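Local coordinates for ribosomal protein L11 methyltransferase (Lactobacillus delbrueckii subsp. bulgaricus ATCC BAA-365, PDB 3GRZ) that probably transfers methyl groups from S-adenosyl-L-methionine to lysine side chains of ribosomal protein L11, this chain being the C-terminal, methyl-donor-binding part of the enzyme, at residues I31-G36 / S71-I76; T63-G68 / D127-N132; V86-I91 / I111-T116. All blocks are in the same frame, centred on the assembly; numbering follows the deposited sequence.

Contact 1: residues I31-G36 / S71-I76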
loop_
_atom_site.group_PDB
_atom_site.type_symbol
_atom_site.label_atom_id
_atom_site.label_comp_id
_atom_site.label_asym_id
_atom_site.label_seq_id
_atom_site.Cartn_x
_atom_site.Cartn_y
_atom_site.Cartn_z
ATOM N N ILE B 31 2.314 16.017 4.721
ATOM C CA ILE B 31 2.627 16.792 3.533
ATOM C C ILE B 31 1.683 17.991 3.452
ATOM O O ILE B 31 0.464 17.832 3.318
ATOM C CB ILE B 31 2.594 15.938 2.250
ATOM C CG1 ILE B 31 3.689 14.867 2.317
ATOM C CG2 ILE B 31 2.767 16.818 1.008
ATOM C CD1 ILE B 31 3.725 13.958 1.107
ATOM N N ARG B 32 2.272 19.179 3.580
ATOM C CA ARG B 32 1.523 20.422 3.459
ATOM C C ARG B 32 1.387 20.851 2.000
ATOM O O ARG B 32 2.358 20.859 1.239
ATOM C CB ARG B 32 2.157 21.515 4.321
ATOM C CG ARG B 32 2.167 21.136 5.793
ATOM C CD ARG B 32 2.627 22.259 6.710
ATOM N NE ARG B 32 2.331 21.916 8.099
ATOM C CZ ARG B 32 1.193 22.217 8.719
ATOM N NH1 ARG B 32 1.007 21.851 9.982
ATOM N NH2 ARG B 32 0.242 22.894 8.085
ATOM N N LEU B 33 0.156 21.176 1.609
ATOM C CA LEU B 33 -0.139 21.656 0.265
ATOM C C LEU B 33 -0.958 22.944 0.353
ATOM O O LEU B 33 -1.786 23.098 1.249
ATOM C CB LEU B 33 -0.929 20.615 -0.535
ATOM C CG LEU B 33 -0.344 19.248 -0.925
ATOM C CD1 LEU B 33 -1.335 18.506 -1.802
ATOM C CD2 LEU B 33 0.997 19.365 -1.643
ATOM N N ASP B 34 -0.725 23.855 -0.587
ATOM C CA ASP B 34 -1.436 25.132 -0.636
ATOM C C ASP B 34 -2.595 25.014 -1.634
ATOM O O ASP B 34 -2.366 24.886 -2.837
ATOM C CB ASP B 34 -0.459 26.267 -1.006
ATOM C CG ASP B 34 -1.109 27.671 -0.996
ATOM O OD1 ASP B 34 -2.355 27.808 -0.917
ATOM O OD2 ASP B 34 -0.345 28.652 -1.074
ATOM N N PRO B 35 -3.847 25.061 -1.129
ATOM C CA PRO B 35 -5.059 24.900 -1.935
ATOM C C PRO B 35 -5.299 26.057 -2.894
ATOM O O PRO B 35 -6.003 25.890 -3.887
ATOM C CB PRO B 35 -6.176 24.872 -0.884
ATOM C CG PRO B 35 -5.499 24.571 0.392
ATOM C CD PRO B 35 -4.192 25.275 0.285
ATOM N N GLY B 36 -4.714 27.213 -2.592
ATOM C CA GLY B 36 -4.771 28.379 -3.472
ATOM C C GLY B 36 -3.991 28.209 -4.767
ATOM O O GLY B 36 -4.265 28.895 -5.752
ATOM N N SER B 71 0.388 19.316 -8.597
ATOM C CA SER B 71 0.696 20.003 -7.346
ATOM C C SER B 71 2.079 19.629 -6.791
ATOM O O SER B 71 2.591 20.296 -5.882
ATOM C CB SER B 71 -0.351 19.634 -6.305
ATOM O OG SER B 71 -0.178 18.283 -5.923
ATOM N N GLY B 72 2.647 18.541 -7.310
ATOM C CA GLY B 72 3.936 18.013 -6.835
ATOM C C GLY B 72 3.817 16.984 -5.726
ATOM O O GLY B 72 4.827 16.520 -5.213
ATOM N N ILE B 73 2.585 16.629 -5.345
ATOM C CA ILE B 73 2.339 15.740 -4.191
ATOM C C ILE B 73 3.181 14.438 -4.228
ATOM O O ILE B 73 3.861 14.110 -3.249
ATOM C CB ILE B 73 0.796 15.449 -3.986
ATOM C CG1 ILE B 73 0.534 14.485 -2.825
ATOM C CG2 ILE B 73 0.117 14.912 -5.257
ATOM C CD1 ILE B 73 0.890 15.028 -1.480
ATOM N N LEU B 74 3.158 13.738 -5.366
ATOM C CA LEU B 74 3.869 12.467 -5.481
ATOM C C LEU B 74 5.391 12.642 -5.502
ATOM O O LEU B 74 6.110 11.834 -4.910
ATOM C CB LEU B 74 3.386 11.666 -6.685
ATOM C CG LEU B 74 1.896 11.301 -6.774
ATOM C CD1 LEU B 74 1.620 10.512 -8.043
ATOM C CD2 LEU B 74 1.404 10.539 -5.538
ATOM N N ALA B 75 5.877 13.707 -6.144
ATOM C CA ALA B 75 7.316 14.026 -6.117
ATOM C C ALA B 75 7.768 14.288 -4.683
ATOM O O ALA B 75 8.807 13.790 -4.252
ATOM C CB ALA B 75 7.630 15.233 -7.014
ATOM N N ILE B 76 6.964 15.042 -3.941
ATOM C CA ILE B 76 7.264 15.356 -2.538
ATOM C C ILE B 76 7.260 14.093 -1.653
ATOM O O ILE B 76 8.152 13.889 -0.844
ATOM C CB ILE B 76 6.271 16.418 -1.991
ATOM C CG1 ILE B 76 6.544 17.773 -2.664
ATOM C CG2 ILE B 76 6.357 16.554 -0.449
ATOM C CD1 ILE B 76 5.336 18.733 -2.612
#
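Ile31 of strand 29-33 sets its CG2 methyl against Ile73 CD1 at 3.6 Å, the shortest approach between residues 31-36 and the helix start at 71-76. That same Ile31 methyl also meets Ile76 CG2 at 3.9 Å, while the other arm of the residue, ending in Ile31 CD1, comes within 4.0 Å of Ile73 CD1. Both branches of Ile31 therefore bear on the helix, and its side chain runs roughly perpendicular to that of Ile73. The torsions of Ile73 explain how a residue whose CB does not face the strand still reaches it: CG1 stands opposite the backbone N (chi1 178°), and a bend at chi2 (66°) carries CD1 over to the strand. There it is also touched by Leu33 CD1 at 4.1 Å, so one helix methyl is met by two strand side chains. The second leucine methyl, Leu33 CD2, is 4.5 Å from Ile76 CD1, a looser fit. No polar bond joins the two segments; each segment instead closes a turn of its own. Ser71 OG accepts from Ile73 N at 3.3 Å in an ST turn, just where Gly72 occupies the N-cap and its O receives Ile76 N at 2.9 Å. In segment 31-36, Asp34 OD1 takes Gly36 N from above the carboxylate plane, closing an Asx turn after the strand. The side chain of Ile73 also lies close to that of Thr47, a predicted S-adenosyl-L-methionine-binding residue. Strand 12-16 pairs with strand 29-33 and brings Ile14 onto both Leu33 and Ile73. From helix 93-105, Asn102 bridges the two segments, bonding Asp34 N and Ser71 O, and Leu74 and Ala75 rest on Asp66 of strand 63-67.

Contact 2: residues T63-G68 / D127-N132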
loop_
_atom_site.group_PDB
_atom_site.type_symbol
_atom_site.label_atom_id
_atom_site.label_comp_id
_atom_site.label_asym_id
_atom_site.label_seq_id
_atom_site.Cartn_x
_atom_site.Cartn_y
_atom_site.Cartn_z
ATOM N N THR B 63 15.955 6.398 -8.042
ATOM C CA THR B 63 15.828 7.626 -8.809
ATOM C C THR B 63 14.427 7.677 -9.437
ATOM O O THR B 63 13.944 6.686 -9.992
ATOM C CB THR B 63 16.929 7.752 -9.889
ATOM O OG1 THR B 63 16.830 6.660 -10.812
ATOM C CG2 THR B 63 18.319 7.755 -9.244
ATOM N N VAL B 64 13.773 8.833 -9.318
ATOM C CA VAL B 64 12.343 8.955 -9.620
ATOM C C VAL B 64 12.092 10.046 -10.651
ATOM O O VAL B 64 12.696 11.118 -10.570
ATOM C CB VAL B 64 11.508 9.280 -8.331
ATOM C CG1 VAL B 64 10.020 9.464 -8.647
ATOM C CG2 VAL B 64 11.701 8.219 -7.242
ATOM N N ALA B 65 11.220 9.752 -11.622
ATOM C CA ALA B 65 10.561 10.779 -12.431
ATOM C C ALA B 65 9.076 10.739 -12.124
ATOM O O ALA B 65 8.454 9.683 -12.227
ATOM C CB ALA B 65 10.791 10.568 -13.930
ATOM N N ASP B 66 8.525 11.888 -11.733
ATOM C CA ASP B 66 7.097 12.056 -11.513
ATOM C C ASP B 66 6.545 12.856 -12.679
ATOM O O ASP B 66 6.793 14.060 -12.796
ATOM C CB ASP B 66 6.841 12.772 -10.179
ATOM C CG ASP B 66 5.349 13.039 -9.912
ATOM O OD1 ASP B 66 4.477 12.377 -10.531
ATOM O OD2 ASP B 66 5.046 13.923 -9.070
ATOM N N VAL B 67 5.796 12.182 -13.539
ATOM C CA VAL B 67 5.345 12.755 -14.802
ATOM C C VAL B 67 3.937 13.302 -14.632
ATOM O O VAL B 67 3.069 12.600 -14.126
ATOM C CB VAL B 67 5.377 11.686 -15.933
ATOM C CG1 VAL B 67 4.887 12.264 -17.252
ATOM C CG2 VAL B 67 6.785 11.135 -16.103
ATOM N N GLY B 68 3.710 14.549 -15.054
ATOM C CA GLY B 68 2.407 15.200 -14.857
ATOM C C GLY B 68 2.203 15.570 -13.403
ATOM O O GLY B 68 1.135 15.348 -12.837
ATOM N N ASP B 127 14.962 4.683 -12.007
ATOM C CA ASP B 127 14.545 3.410 -11.387
ATOM C C ASP B 127 13.034 3.320 -11.244
ATOM O O ASP B 127 12.479 2.231 -11.177
ATOM C CB ASP B 127 15.127 3.294 -9.990
ATOM C CG ASP B 127 16.638 3.249 -9.989
ATOM O OD1 ASP B 127 17.218 2.555 -10.849
ATOM O OD2 ASP B 127 17.244 3.895 -9.119
ATOM N N LEU B 128 12.385 4.478 -11.135
ATOM C CA LEU B 128 10.957 4.547 -10.859
ATOM C C LEU B 128 10.309 5.706 -11.620
ATOM O O LEU B 128 10.691 6.864 -11.460
ATOM C CB LEU B 128 10.710 4.643 -9.350
ATOM C CG LEU B 128 9.255 4.622 -8.876
ATOM C CD1 LEU B 128 8.698 3.219 -9.010
ATOM C CD2 LEU B 128 9.168 5.089 -7.430
ATOM N N ILE B 129 9.352 5.385 -12.482
ATOM C CA ILE B 129 8.600 6.411 -13.180
ATOM C C ILE B 129 7.166 6.367 -12.647
ATOM O O ILE B 129 6.547 5.310 -12.625
ATOM C CB ILE B 129 8.663 6.234 -14.727
ATOM C CG1 ILE B 129 10.117 6.377 -15.207
ATOM C CG2 ILE B 129 7.737 7.246 -15.418
ATOM C CD1 ILE B 129 10.334 6.172 -16.704
ATOM N N VAL B 130 6.668 7.510 -12.169
ATOM C CA VAL B 130 5.345 7.585 -11.549
ATOM C C VAL B 130 4.508 8.564 -12.359
ATOM O O VAL B 130 5.007 9.624 -12.760
ATOM C CB VAL B 130 5.415 8.066 -10.058
ATOM C CG1 VAL B 130 4.046 8.051 -9.425
ATOM C CG2 VAL B 130 6.364 7.201 -9.239
ATOM N N ALA B 131 3.246 8.213 -12.614
ATOM C CA ALA B 131 2.352 9.076 -13.396
ATOM C C ALA B 131 0.903 8.889 -12.978
ATOM O O ALA B 131 0.328 7.830 -13.213
ATOM C CB ALA B 131 2.513 8.796 -14.892
ATOM N N ASN B 132 0.337 9.908 -12.329
ATOM C CA ASN B 132 -1.086 9.950 -12.026
ATOM C C ASN B 132 -1.737 10.920 -12.988
ATOM O O ASN B 132 -1.941 12.093 -12.677
ATOM C CB ASN B 132 -1.346 10.367 -10.566
ATOM C CG ASN B 132 -2.820 10.348 -10.199
ATOM O OD1 ASN B 132 -3.651 9.811 -10.925
ATOM N ND2 ASN B 132 -3.148 10.942 -9.070
HETATM O O HOH W 1 1.945 12.211 -11.700
HETATM O O HOH W 2 -0.344 13.772 -11.091
#
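Thr63 O receives Leu128 N at 2.9 Å and, weakly, Asp127 N. This Asp127 N also gives a bond to Thr63 OG1 at 3.0 Å, and Thr63 N returns one to Asp127 OD2 at 3.0 Å, almost straight (174°) but approaching the anti side 25° out of the carboxylate plane. The chi1 of Asp127 (-63°) keeps the carboxylate near its own backbone N, which lets the residue clasp Thr63 through both main chain and side chain; Asn150 holds the other oxygen, OD1. Regular parallel pairing follows, with Val130 N to Ala65 O and Val67 N to Val130 O both at 2.8 Å. Val64 CG2 lies beside Leu128 CD2 at 4.0 Å, the two side chains pointing the same way. Where the strands part, a water accepts from Asn132 N at 2.9 Å and sits 2.7 Å from Val67 O, with Asp66 OD1 also within bonding distance; Asp66 OD2 is held by Thr69. Gly68 and Asn132, predicted S-adenosyl-L-methionine-binding residues, end the pair. Helix 73-80 covers the face of Asp66 and Val130, helix 135-145 that of Ile129 and Ala131, and strands 85-90 and 153-161 flank the pair.

Contact 3: residues V86-I91 / I111-T116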
loop_
_atom_site.group_PDB
_atom_site.type_symbol
_atom_site.label_atom_id
_atom_site.label_comp_id
_atom_site.label_asym_id
_atom_site.label_seq_id
_atom_site.Cartn_x
_atom_site.Cartn_y
_atom_site.Cartn_z
ATOM N N VAL B 86 14.759 13.094 -7.427
ATOM C CA VAL B 86 13.403 13.301 -7.950
ATOM C C VAL B 86 13.404 14.368 -9.037
ATOM O O VAL B 86 13.861 15.496 -8.817
ATOM C CB VAL B 86 12.360 13.693 -6.850
ATOM C CG1 VAL B 86 10.956 13.717 -7.438
ATOM C CG2 VAL B 86 12.385 12.728 -5.668
ATOM N N LEU B 87 12.917 13.987 -10.213
ATOM C CA LEU B 87 12.572 14.937 -11.254
ATOM C C LEU B 87 11.054 14.957 -11.372
ATOM O O LEU B 87 10.420 13.905 -11.479
ATOM C CB LEU B 87 13.191 14.550 -12.604
ATOM C CG LEU B 87 12.721 15.388 -13.807
ATOM C CD1 LEU B 87 13.187 16.863 -13.698
ATOM C CD2 LEU B 87 13.205 14.770 -15.104
ATOM N N ALA B 88 10.477 16.152 -11.331
ATOM C CA ALA B 88 9.042 16.321 -11.502
ATOM C C ALA B 88 8.792 17.110 -12.789
ATOM O O ALA B 88 9.397 18.180 -12.997
ATOM C CB ALA B 88 8.456 17.035 -10.286
ATOM N N THR B 89 7.933 16.578 -13.665
ATOM C CA THR B 89 7.624 17.234 -14.942
ATOM C C THR B 89 6.145 17.592 -15.092
ATOM O O THR B 89 5.273 16.900 -14.550
ATOM C CB THR B 89 8.055 16.397 -16.188
ATOM O OG1 THR B 89 7.119 15.344 -16.416
ATOM C CG2 THR B 89 9.453 15.817 -16.020
ATOM N N ASP B 90 5.870 18.678 -15.816
ATOM C CA ASP B 90 4.502 19.019 -16.246
ATOM C C ASP B 90 4.559 20.069 -17.340
ATOM O O ASP B 90 5.608 20.666 -17.569
ATOM C CB ASP B 90 3.640 19.502 -15.069
ATOM C CG ASP B 90 2.161 19.058 -15.183
ATOM O OD1 ASP B 90 1.597 19.032 -16.297
ATOM O OD2 ASP B 90 1.552 18.734 -14.149
ATOM N N ILE B 91 3.431 20.293 -18.009
ATOM C CA ILE B 91 3.358 21.200 -19.159
ATOM C C ILE B 91 3.117 22.669 -18.804
ATOM O O ILE B 91 3.370 23.546 -19.622
ATOM C CB ILE B 91 2.250 20.779 -20.161
ATOM C CG1 ILE B 91 0.912 20.562 -19.440
ATOM C CG2 ILE B 91 2.662 19.557 -20.919
ATOM C CD1 ILE B 91 -0.310 20.609 -20.352
ATOM N N ILE B 111 14.090 19.192 -5.204
ATOM C CA ILE B 111 13.373 18.475 -6.258
ATOM C C ILE B 111 13.612 19.191 -7.589
ATOM O O ILE B 111 13.337 20.385 -7.703
ATOM C CB ILE B 111 11.859 18.334 -5.967
ATOM C CG1 ILE B 111 11.637 17.331 -4.824
ATOM C CG2 ILE B 111 11.113 17.874 -7.235
ATOM C CD1 ILE B 111 10.206 17.240 -4.290
ATOM N N ALA B 112 14.133 18.470 -8.580
ATOM C CA ALA B 112 14.344 19.041 -9.915
ATOM C C ALA B 112 13.031 19.132 -10.670
ATOM O O ALA B 112 12.206 18.225 -10.605
ATOM C CB ALA B 112 15.347 18.220 -10.705
ATOM N N LEU B 113 12.844 20.238 -11.387
ATOM C CA LEU B 113 11.612 20.494 -12.121
ATOM C C LEU B 113 11.905 20.726 -13.592
ATOM O O LEU B 113 12.867 21.407 -13.938
ATOM C CB LEU B 113 10.865 21.701 -11.535
ATOM C CG LEU B 113 10.491 21.645 -10.042
ATOM C CD1 LEU B 113 10.075 23.023 -9.531
ATOM C CD2 LEU B 113 9.389 20.638 -9.784
ATOM N N GLN B 114 11.089 20.141 -14.460
ATOM C CA GLN B 114 11.230 20.397 -15.880
ATOM C C GLN B 114 9.866 20.622 -16.507
ATOM O O GLN B 114 8.947 19.812 -16.339
ATOM C CB GLN B 114 12.002 19.277 -16.575
ATOM C CG GLN B 114 12.354 19.553 -18.045
ATOM C CD GLN B 114 13.238 18.472 -18.633
ATOM O OE1 GLN B 114 13.818 17.673 -17.901
ATOM N NE2 GLN B 114 13.340 18.432 -19.953
ATOM N N LYS B 115 9.737 21.753 -17.196
ATOM C CA LYS B 115 8.532 22.078 -17.924
ATOM C C LYS B 115 8.616 21.429 -19.292
ATOM O O LYS B 115 9.365 21.880 -20.170
ATOM C CB LYS B 115 8.358 23.591 -18.035
ATOM C CG LYS B 115 7.031 24.024 -18.617
ATOM C CD LYS B 115 7.042 25.523 -18.877
ATOM C CE LYS B 115 5.727 25.995 -19.443
ATOM N NZ LYS B 115 5.512 25.524 -20.832
ATOM N N THR B 116 7.854 20.352 -19.448
ATOM C CA THR B 116 7.923 19.496 -20.623
ATOM C C THR B 116 6.730 18.554 -20.674
ATOM O O THR B 116 6.140 18.223 -19.644
ATOM C CB THR B 116 9.274 18.696 -20.722
ATOM O OG1 THR B 116 9.356 18.083 -22.009
ATOM C CG2 THR B 116 9.425 17.618 -19.617
HETATM O O HOH W 3 5.292 15.963 -18.359
#
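Parallel strand pairing closes a beta-alpha-beta crossover here, joining strand 85-90 through helix 93-105 to strand 112-115, the outermost strand at one end of the Rossmann-like methyltransferase sheet. The axes of segments 86-90 and 112-115 come within 4.7 Å, 24° apart. Ala88 is gripped on both its amide groups: its N gives to Ala112 O at 2.8 Å and its O takes Gln114 N at 3.0 Å. The next rung, Asp90 N to Gln114 O, is weak, so the pairing slackens toward the C-terminal end. There Thr116 N still reaches Asp90 O at 2.9 Å, but from 44° above the carbonyl plane. On one face Ala88 CB meets Leu113 CD2 at 3.8 Å; helix 93-105 covers Leu113, and Ala75 of helix 73-80 packs on Ala88. On the other, Leu87 CD1 leans over the neighbouring strand to Gln114 CB at 3.9 Å, and Gln114 NE2 is hydrogen-bonded to Asp121 O. Asp90, predicted to bind S-adenosyl-L-methionine, offers OD2 to Gly70 N and Ser95 OG, while OD1 accepts Ile91 N and bonds a glycerol probably from the crystallisation liquor; an acidic residue at this strand end usually holds the ribose hydroxyls in class I methyltransferases. A water links Thr89 OG1 to Thr116 O. At the end of strand 112-115, Lys115, extended until it bends at chi4, brings NZ to Ile91 O, just past the neighbouring strand, at 3.2 Å, tilted 32° from the carbonyl plane.

Contacts 2 and 3 lie in the same seven-stranded sheet, their centres about 10 Å apart, where strands 63-67 and 85-90 are neighbours: Asp66 N meets Leu87 O at 2.8 Å, a probable hydrogen bond. Contact 1, its centre about 15 Å from that of contact 2 and about 14 Å from that of contact 3, ties the small three-stranded sheet to helix 73-80, whose Ala75 packs on Asp66, Val86 and Ala88. Along the chain, 31-36 precedes 63-68 and 71-76 follows it, so contacts 1 and 2 interlock; both halves of contact 3 fall between the two strands of contact 2. Parallel strands 63-67, 85-90 and 126-132 end along one sheet edge, gathering Gly68, Asp90 and Asn132 around the predicted S-adenosyl-L-methionine site.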